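Local coordinates for protein 3-ketosteroid-delta4-5alpha-dehydrogenase (Rhodococcus jostii, PDB 4AT2) that catalyses the FAD-dependent dehydrogenation of 3-ketosteroids across the C4-C5 bond, a step in steroid catabolism, at residues 136-141 / 498-503; 354-359 / 393-398; 389-394 / 433-438. All coordinates share one frame; numbering follows the deposited sequence.

Contact 1. Residues 136-141 / 498-503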
loop_
_atom_site.group_PDB
_atom_site.type_symbol
_atom_site.label_atom_id
_atom_site.label_comp_id
_atom_site.label_asym_id
_atom_site.label_seq_id
_atom_site.Cartn_x
_atom_site.Cartn_y
_atom_site.Cartn_z
ATOM N N TYR A 136 2.789 -27.591 14.702
ATOM C CA TYR A 136 2.928 -27.472 16.159
ATOM C C TYR A 136 3.651 -28.709 16.692
ATOM O O TYR A 136 4.585 -28.598 17.472
ATOM C CB TYR A 136 1.563 -27.339 16.848
ATOM C CG TYR A 136 1.671 -27.365 18.365
ATOM C CD1 TYR A 136 2.004 -26.214 19.080
ATOM C CD2 TYR A 136 1.473 -28.552 19.075
ATOM C CE1 TYR A 136 2.124 -26.238 20.469
ATOM C CE2 TYR A 136 1.595 -28.589 20.461
ATOM C CZ TYR A 136 1.910 -27.429 21.154
ATOM O OH TYR A 136 2.030 -27.463 22.532
ATOM N N ASN A 137 3.182 -29.882 16.275
ATOM C CA ASN A 137 3.762 -31.149 16.699
ATOM C C ASN A 137 5.227 -31.296 16.285
ATOM O O ASN A 137 6.042 -31.829 17.029
ATOM C CB ASN A 137 2.915 -32.310 16.169
ATOM C CG ASN A 137 1.549 -32.371 16.822
ATOM O OD1 ASN A 137 1.369 -31.885 17.944
ATOM N ND2 ASN A 137 0.573 -32.955 16.126
ATOM N N TRP A 138 5.539 -30.798 15.095
ATOM C CA TRP A 138 6.898 -30.781 14.574
ATOM C C TRP A 138 7.805 -29.947 15.448
ATOM O O TRP A 138 8.917 -30.372 15.780
ATOM C CB TRP A 138 6.860 -30.264 13.140
ATOM C CG TRP A 138 8.170 -30.344 12.403
ATOM C CD1 TRP A 138 8.624 -31.374 11.580
ATOM C CD2 TRP A 138 9.223 -29.341 12.386
ATOM N NE1 TRP A 138 9.856 -31.075 11.068
ATOM C CE2 TRP A 138 10.278 -29.872 11.518
ATOM C CE3 TRP A 138 9.397 -28.093 12.980
ATOM C CZ2 TRP A 138 11.443 -29.162 11.265
ATOM C CZ3 TRP A 138 10.587 -27.389 12.722
ATOM C CH2 TRP A 138 11.576 -27.915 11.883
ATOM N N LEU A 139 7.333 -28.777 15.869
ATOM C CA LEU A 139 8.107 -27.917 16.774
ATOM C C LEU A 139 8.341 -28.585 18.126
ATOM O O LEU A 139 9.461 -28.564 18.660
ATOM C CB LEU A 139 7.403 -26.569 16.981
ATOM C CG LEU A 139 7.316 -25.717 15.719
ATOM C CD1 LEU A 139 6.326 -24.551 15.927
ATOM C CD2 LEU A 139 8.699 -25.207 15.312
ATOM N N VAL A 140 7.284 -29.182 18.668
ATOM C CA VAL A 140 7.395 -29.915 19.928
ATOM C C VAL A 140 8.430 -31.037 19.807
ATOM O O VAL A 140 9.260 -31.219 20.713
ATOM C CB VAL A 140 6.018 -30.425 20.417
ATOM C CG1 VAL A 140 6.181 -31.391 21.586
ATOM C CG2 VAL A 140 5.148 -29.245 20.825
ATOM N N ASP A 141 8.396 -31.767 18.692
ATOM C CA ASP A 141 9.344 -32.855 18.454
ATOM C C ASP A 141 10.790 -32.355 18.451
ATOM O O ASP A 141 11.685 -33.050 18.940
ATOM C CB ASP A 141 9.020 -33.581 17.144
ATOM C CG ASP A 141 9.999 -34.693 16.836
ATOM O OD1 ASP A 141 9.874 -35.790 17.425
ATOM O OD2 ASP A 141 10.890 -34.473 15.992
ATOM N N TYR A 498 7.124 -22.105 6.436
ATOM C CA TYR A 498 7.635 -22.022 5.050
ATOM C C TYR A 498 9.152 -22.176 4.950
ATOM O O TYR A 498 9.666 -22.543 3.891
ATOM C CB TYR A 498 7.058 -20.810 4.281
ATOM C CG TYR A 498 5.590 -21.073 4.041
ATOM C CD1 TYR A 498 5.195 -22.110 3.204
ATOM C CD2 TYR A 498 4.610 -20.364 4.731
ATOM C CE1 TYR A 498 3.857 -22.419 3.016
ATOM C CE2 TYR A 498 3.269 -20.661 4.562
ATOM C CZ TYR A 498 2.901 -21.683 3.698
ATOM O OH TYR A 498 1.571 -21.989 3.543
ATOM N N GLY A 499 9.847 -21.954 6.065
ATOM C CA GLY A 499 11.263 -22.338 6.185
ATOM C C GLY A 499 11.402 -23.839 5.977
ATOM O O GLY A 499 12.206 -24.285 5.159
ATOM N N ARG A 500 10.597 -24.623 6.694
ATOM C CA ARG A 500 10.553 -26.077 6.464
ATOM C C ARG A 500 10.371 -26.422 4.986
ATOM O O ARG A 500 11.126 -27.227 4.422
ATOM C CB ARG A 500 9.433 -26.725 7.287
ATOM C CG ARG A 500 9.720 -26.806 8.781
ATOM C CD ARG A 500 8.524 -27.414 9.509
ATOM N NE ARG A 500 8.274 -28.788 9.065
ATOM C CZ ARG A 500 7.139 -29.452 9.274
ATOM N NH1 ARG A 500 6.132 -28.884 9.930
ATOM N NH2 ARG A 500 7.016 -30.694 8.826
ATOM N N ARG A 501 9.376 -25.801 4.361
ATOM C CA ARG A 501 9.050 -26.072 2.963
ATOM C C ARG A 501 10.242 -25.722 2.057
ATOM O O ARG A 501 10.529 -26.446 1.101
ATOM C CB ARG A 501 7.798 -25.301 2.529
ATOM C CG ARG A 501 6.507 -25.805 3.170
ATOM C CD ARG A 501 6.016 -27.112 2.535
ATOM N NE ARG A 501 4.808 -27.594 3.216
ATOM C CZ ARG A 501 3.573 -27.146 2.981
ATOM N NH1 ARG A 501 3.352 -26.223 2.053
ATOM N NH2 ARG A 501 2.550 -27.641 3.670
ATOM N N ALA A 502 10.940 -24.628 2.373
ATOM C CA ALA A 502 12.090 -24.222 1.560
ATOM C C ALA A 502 13.197 -25.261 1.663
ATOM O O ALA A 502 13.857 -25.566 0.665
ATOM C CB ALA A 502 12.618 -22.858 1.990
ATOM N N GLY A 503 13.421 -25.789 2.868
ATOM C CA GLY A 503 14.477 -26.799 3.060
ATOM C C GLY A 503 14.155 -28.097 2.336
ATOM O O GLY A 503 15.023 -28.715 1.726
#
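Arg500 of helix 490-507 reaches across to Trp138 of helix 132-141 and lies flat on its indole. Two residues earlier, Tyr498 takes no part, and its OH is hydrogen-bonded to Asp127. Arg500 then carries the whole contact. Its CG lies above the outer rim of the six-membered ring, 3.8 Å from Trp138 CH2. Its CD sits over that ring, 3.5 Å from the centroid and close to the normal, as a CH-pi contact. The chain bends next, with chi3 at 63°, and this turn lays the guanidinium along the indole. Arg500 NE comes 3.3 Å from Trp138 CE2. Arg500 CZ stands 3.4 Å from the centroid of the five-membered ring, a cation-pi contact over the face. The two planes differ by only 8°. Arg500 NH2 ends over Trp138 CD1 at 3.3 Å, while Arg500 NH1 leans toward Trp138 CG and CB. The polar rim is gripped as well: NE forms a salt bridge with Glu59 of helix 51-62, and NH1 one with Glu134 and a hydrogen bond with His135 ND1. Replacing Trp138 by an alanine would probably leave one face of the guanidinium without its cover and the group freer to tilt away from its two carboxylates. Further on, Arg501 turns to Asp127 in a salt bridge. The stacked arginine and indole make a cation-pi pair that joins two helices, with Glu59 tying in helix 51-62, which follows strand 45-47, consistent with the Rossmann-type FAD-binding fold.

Contact 2. Residues 354-359 / 393-398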
loop_
_atom_site.group_PDB
_atom_site.type_symbol
_atom_site.label_atom_id
_atom_site.label_comp_id
_atom_site.label_asym_id
_atom_site.label_seq_id
_atom_site.Cartn_x
_atom_site.Cartn_y
_atom_site.Cartn_z
ATOM N N GLN A 354 -3.363 10.000 15.127
ATOM C CA GLN A 354 -3.820 10.795 16.273
ATOM C C GLN A 354 -4.798 9.999 17.101
ATOM O O GLN A 354 -5.845 9.584 16.579
ATOM C CB GLN A 354 -4.546 12.067 15.819
ATOM C CG GLN A 354 -3.842 12.837 14.728
ATOM C CD GLN A 354 -2.559 13.436 15.211
ATOM O OE1 GLN A 354 -2.561 14.372 16.011
ATOM N NE2 GLN A 354 -1.444 12.916 14.714
ATOM N N ALA A 355 -4.476 9.792 18.377
ATOM C CA ALA A 355 -5.370 9.082 19.289
ATOM C C ALA A 355 -5.224 9.605 20.702
ATOM O O ALA A 355 -4.149 10.052 21.093
ATOM C CB ALA A 355 -5.076 7.582 19.261
ATOM N N PHE A 356 -6.312 9.535 21.461
ATOM C CA PHE A 356 -6.293 9.842 22.882
ATOM C C PHE A 356 -7.077 8.769 23.587
ATOM O O PHE A 356 -8.083 8.294 23.051
ATOM C CB PHE A 356 -6.985 11.185 23.168
ATOM C CG PHE A 356 -6.439 12.341 22.383
ATOM C CD1 PHE A 356 -5.347 13.062 22.852
ATOM C CD2 PHE A 356 -7.027 12.716 21.179
ATOM C CE1 PHE A 356 -4.851 14.137 22.131
ATOM C CE2 PHE A 356 -6.532 13.793 20.450
ATOM C CZ PHE A 356 -5.448 14.512 20.939
ATOM N N LEU A 357 -6.635 8.383 24.784
ATOM C CA LEU A 357 -7.434 7.487 25.620
ATOM C C LEU A 357 -8.172 8.313 26.662
ATOM O O LEU A 357 -7.554 8.999 27.487
ATOM C CB LEU A 357 -6.570 6.391 26.296
ATOM C CG LEU A 357 -7.405 5.376 27.103
ATOM C CD1 LEU A 357 -8.197 4.463 26.168
ATOM C CD2 LEU A 357 -6.537 4.550 28.050
ATOM N N ILE A 358 -9.501 8.244 26.604
ATOM C CA ILE A 358 -10.366 8.923 27.573
ATOM C C ILE A 358 -10.755 7.872 28.608
ATOM O O ILE A 358 -11.286 6.811 28.259
ATOM C CB ILE A 358 -11.634 9.508 26.907
ATOM C CG1 ILE A 358 -11.279 10.279 25.618
ATOM C CG2 ILE A 358 -12.405 10.358 27.917
ATOM C CD1 ILE A 358 -10.347 11.467 25.832
ATOM N N ILE A 359 -10.452 8.144 29.871
ATOM C CA ILE A 359 -10.616 7.129 30.910
ATOM C C ILE A 359 -10.895 7.791 32.247
ATOM O O ILE A 359 -10.266 8.818 32.580
ATOM C CB ILE A 359 -9.361 6.209 30.957
ATOM C CG1 ILE A 359 -9.561 5.028 31.925
ATOM C CG2 ILE A 359 -8.089 7.023 31.233
ATOM C CD1 ILE A 359 -8.545 3.904 31.745
ATOM N N SER A 393 -12.110 21.020 26.411
ATOM C CA SER A 393 -11.450 22.310 26.228
ATOM C C SER A 393 -9.940 22.191 26.448
ATOM O O SER A 393 -9.142 22.690 25.642
ATOM C CB SER A 393 -12.052 23.357 27.159
ATOM O OG SER A 393 -11.395 24.600 26.986
ATOM N N ASP A 394 -9.561 21.498 27.524
ATOM C CA ASP A 394 -8.147 21.263 27.865
ATOM C C ASP A 394 -7.378 20.650 26.698
ATOM O O ASP A 394 -6.228 21.000 26.441
ATOM C CB ASP A 394 -8.022 20.319 29.075
ATOM C CG ASP A 394 -8.521 20.933 30.386
ATOM O OD1 ASP A 394 -8.732 22.166 30.478
ATOM O OD2 ASP A 394 -8.688 20.158 31.357
ATOM N N MET A 395 -8.025 19.722 25.998
ATOM C CA MET A 395 -7.416 18.993 24.895
ATOM C C MET A 395 -7.422 19.789 23.592
ATOM O O MET A 395 -6.858 19.332 22.596
ATOM C CB MET A 395 -8.160 17.678 24.669
ATOM C CG MET A 395 -7.999 16.673 25.794
ATOM S SD MET A 395 -9.128 15.293 25.578
ATOM C CE MET A 395 -8.329 14.450 24.216
ATOM N N GLY A 396 -8.087 20.942 23.602
ATOM C CA GLY A 396 -8.192 21.797 22.412
ATOM C C GLY A 396 -9.183 21.296 21.371
ATOM O O GLY A 396 -9.112 21.683 20.192
ATOM N N LEU A 397 -10.104 20.431 21.790
ATOM C CA LEU A 397 -11.155 19.948 20.886
ATOM C C LEU A 397 -12.303 20.954 20.821
ATOM O O LEU A 397 -12.591 21.631 21.804
ATOM C CB LEU A 397 -11.665 18.571 21.352
ATOM C CG LEU A 397 -10.689 17.393 21.232
ATOM C CD1 LEU A 397 -11.209 16.133 21.937
ATOM C CD2 LEU A 397 -10.390 17.084 19.772
ATOM N N PRO A 398 -12.989 21.047 19.660
ATOM C CA PRO A 398 -14.125 21.973 19.535
ATOM C C PRO A 398 -15.258 21.637 20.503
ATOM O O PRO A 398 -15.467 20.454 20.809
ATOM C CB PRO A 398 -14.586 21.775 18.080
ATOM C CG PRO A 398 -13.415 21.176 17.379
ATOM C CD PRO A 398 -12.723 20.322 18.407
#
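The Phe356 ring takes the methyl group of Met395 on one face. Met395 CE lies 3.6 Å from the ring centroid and 23° off the normal, displaced toward the CB side of the ring. Its closest ring atom is Phe356 CG, at 3.4 Å. Phe356 CD1 and CD2 are nearly as close, so the methyl straddles the root of the ring. Met395 SD stands farther back, 5.4 Å from the centroid of Phe356 and still above the same face. This is a Met-aromatic contact led by the methyl, with the sulfur behind it. Phe356 and Met395 reach toward each other, one from the strand, the other from the region at the end of helix 388-394. Met395 extends straight through chi2 and then bends at chi3 (73°), which swings CE onto the ring. Phe356 and Ile358 sit two residues apart on strand 356-360 and point to the same side of an antiparallel sheet, whereas Leu357 points away. Just after Met395 the chain turns in a Schellman motif: Gly396 has a positive phi, and Gly396 N bonds back to Ser393 O at 2.9 Å. Ile358 adds a second wall. Its CD1 meets Met395 CE at 3.9 Å and Met395 SD at 4.0 Å, the two side chains meeting at a slant. Ala437 on the adjoining strand 435-439, and Trp383 on strand 383-385 beyond it, also touch Met395. Val326 of the edge strand 324-326 packs against both Phe356 and Ile358.

Contact 3. Residues 389-394 / 433-438; sequences EELESD and TPVAAL
Leu391 fixes helix 388-394 to strand 435-439, an inner strand of a four-stranded antiparallel sheet. The helix and strand segments run in nearly the same direction, with axes 8.9 Å apart at an angle of 25°. Leu391 is the one helix residue that bridges the gap. Its CG stands opposite the backbone N (chi1 -173°), which sends both methyls out toward the strand. They part there like a fork. Leu391 CD1 goes to Ala437, 4.0 Å from its CB and 3.9 Å from its N. Leu391 CD2 settles between Val435 and Ala437, and meets Val435 CG2 at 3.9 Å. Val435 CG1 is equally near CD2, so both valine methyls bear on one leucine methyl. CD2 also lies against the backbone, 3.8 Å from Ala436 O. Ala436 turns its CB away from the helix, so only its backbone meets the leucine. No hydrogen bond crosses; the side chains meet by apolar contact, and the touching residues are buried. Trp383 on the edge strand 383-385 touches Leu391, and Ile358 on strand 356-360 touches both Val435 and Ala437. On another face of the helix, Glu392 accepts bonds from Gly400 N, Leu402 N and Gln403 N. A helix laid almost along a strand, with one leucine set into the sheet face, is a form of alpha/beta layer packing.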
loop_
_atom_site.group_PDB
_atom_site.type_symbol
_atom_site.label_atom_id
_atom_site.label_comp_id
_atom_site.label_asym_id
_atom_site.label_seq_id
_atom_site.Cartn_x
_atom_site.Cartn_y
_atom_site.Cartn_z
ATOM N N GLU A 389 -16.654 18.203 29.716
ATOM C CA GLU A 389 -16.644 19.536 29.123
ATOM C C GLU A 389 -15.284 20.225 29.332
ATOM O O GLU A 389 -14.721 20.782 28.396
ATOM C CB GLU A 389 -17.775 20.392 29.699
ATOM C CG GLU A 389 -17.780 21.823 29.172
ATOM C CD GLU A 389 -18.956 22.647 29.660
ATOM O OE1 GLU A 389 -19.723 22.188 30.536
ATOM O OE2 GLU A 389 -19.106 23.776 29.157
ATOM N N GLU A 390 -14.755 20.171 30.556
ATOM C CA GLU A 390 -13.442 20.764 30.814
ATOM C C GLU A 390 -12.317 20.010 30.119
ATOM O O GLU A 390 -11.411 20.629 29.571
ATOM C CB GLU A 390 -13.146 20.817 32.308
ATOM C CG GLU A 390 -13.960 21.830 33.077
ATOM C CD GLU A 390 -13.911 21.544 34.561
ATOM O OE1 GLU A 390 -14.617 20.624 35.014
ATOM O OE2 GLU A 390 -13.139 22.216 35.266
ATOM N N LEU A 391 -12.376 18.677 30.136
ATOM C CA LEU A 391 -11.334 17.875 29.502
ATOM C C LEU A 391 -11.261 18.213 28.014
ATOM O O LEU A 391 -10.175 18.348 27.438
ATOM C CB LEU A 391 -11.606 16.374 29.699
ATOM C CG LEU A 391 -10.499 15.425 29.235
ATOM C CD1 LEU A 391 -9.226 15.580 30.068
ATOM C CD2 LEU A 391 -10.995 13.989 29.319
ATOM N N GLU A 392 -12.439 18.351 27.408
ATOM C CA GLU A 392 -12.556 18.671 25.978
ATOM C C GLU A 392 -11.838 19.977 25.634
ATOM O O GLU A 392 -11.059 20.023 24.684
ATOM C CB GLU A 392 -14.033 18.760 25.610
ATOM C CG GLU A 392 -14.356 19.156 24.176
ATOM C CD GLU A 392 -15.853 19.258 24.004
ATOM O OE1 GLU A 392 -16.433 20.282 24.417
ATOM O OE2 GLU A 392 -16.454 18.289 23.493
ATOM N N SER A 393 -12.110 21.020 26.411
ATOM C CA SER A 393 -11.450 22.310 26.228
ATOM C C SER A 393 -9.940 22.191 26.448
ATOM O O SER A 393 -9.142 22.690 25.642
ATOM C CB SER A 393 -12.052 23.357 27.159
ATOM O OG SER A 393 -11.395 24.600 26.986
ATOM N N ASP A 394 -9.561 21.498 27.524
ATOM C CA ASP A 394 -8.147 21.263 27.865
ATOM C C ASP A 394 -7.378 20.650 26.698
ATOM O O ASP A 394 -6.228 21.000 26.441
ATOM C CB ASP A 394 -8.022 20.319 29.075
ATOM C CG ASP A 394 -8.521 20.933 30.386
ATOM O OD1 ASP A 394 -8.732 22.166 30.478
ATOM O OD2 ASP A 394 -8.688 20.158 31.357
ATOM N N THR A 433 -16.485 10.254 36.371
ATOM C CA THR A 433 -15.676 11.436 36.674
ATOM C C THR A 433 -14.971 11.230 38.024
ATOM O O THR A 433 -15.438 10.434 38.841
ATOM C CB THR A 433 -16.538 12.717 36.724
ATOM O OG1 THR A 433 -17.566 12.556 37.707
ATOM C CG2 THR A 433 -17.161 13.032 35.351
ATOM N N PRO A 434 -13.820 11.893 38.258
ATOM C CA PRO A 434 -13.071 12.743 37.340
ATOM C C PRO A 434 -12.588 11.919 36.160
ATOM O O PRO A 434 -12.550 10.677 36.227
ATOM C CB PRO A 434 -11.870 13.227 38.169
ATOM C CG PRO A 434 -12.128 12.804 39.567
ATOM C CD PRO A 434 -13.078 11.651 39.512
ATOM N N VAL A 435 -12.248 12.609 35.080
ATOM C CA VAL A 435 -11.926 11.958 33.826
ATOM C C VAL A 435 -10.560 12.448 33.371
ATOM O O VAL A 435 -10.193 13.600 33.620
ATOM C CB VAL A 435 -13.069 12.190 32.782
ATOM C CG1 VAL A 435 -13.299 13.678 32.504
ATOM C CG2 VAL A 435 -12.860 11.370 31.511
ATOM N N ALA A 436 -9.803 11.563 32.735
ATOM C CA ALA A 436 -8.454 11.876 32.266
ATOM C C ALA A 436 -8.313 11.558 30.780
ATOM O O ALA A 436 -9.095 10.792 30.226
ATOM C CB ALA A 436 -7.437 11.085 33.065
ATOM N N ALA A 437 -7.318 12.159 30.137
ATOM C CA ALA A 437 -6.988 11.800 28.763
ATOM C C ALA A 437 -5.497 11.554 28.633
ATOM O O ALA A 437 -4.672 12.357 29.090
ATOM C CB ALA A 437 -7.443 12.874 27.787
ATOM N N LEU A 438 -5.152 10.431 28.022
ATOM C CA LEU A 438 -3.776 10.129 27.660
ATOM C C LEU A 438 -3.547 10.627 26.242
ATOM O O LEU A 438 -4.357 10.361 25.354
ATOM C CB LEU A 438 -3.525 8.617 27.685
ATOM C CG LEU A 438 -3.360 7.875 29.016
ATOM C CD1 LEU A 438 -4.588 8.014 29.917
ATOM C CD2 LEU A 438 -3.062 6.403 28.713
#

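Contacts 2 and 3 belong together, with centres 7 Å apart. They share Ser393 and Asp394 and use helix 388-394 and its end against one antiparallel sheet. Strands 356-360 and 435-439 are neighbours in it, joined by probable hydrogen bonds such as Ile359 O to Ala436 N, 2.8 Å. Along the chain, strand 356-360 comes first, then the helix, then strand 435-439. Contact 1 lies on the opposite side of the chain's centre, about 48 Å from contact 2 and 51 Å from contact 3 between centres. Its two segments precede and follow all the others. It joins distant parts of the sequence, the Arg500 side chain about 12 Å from FAD; the other two build a helix-on-sheet layer.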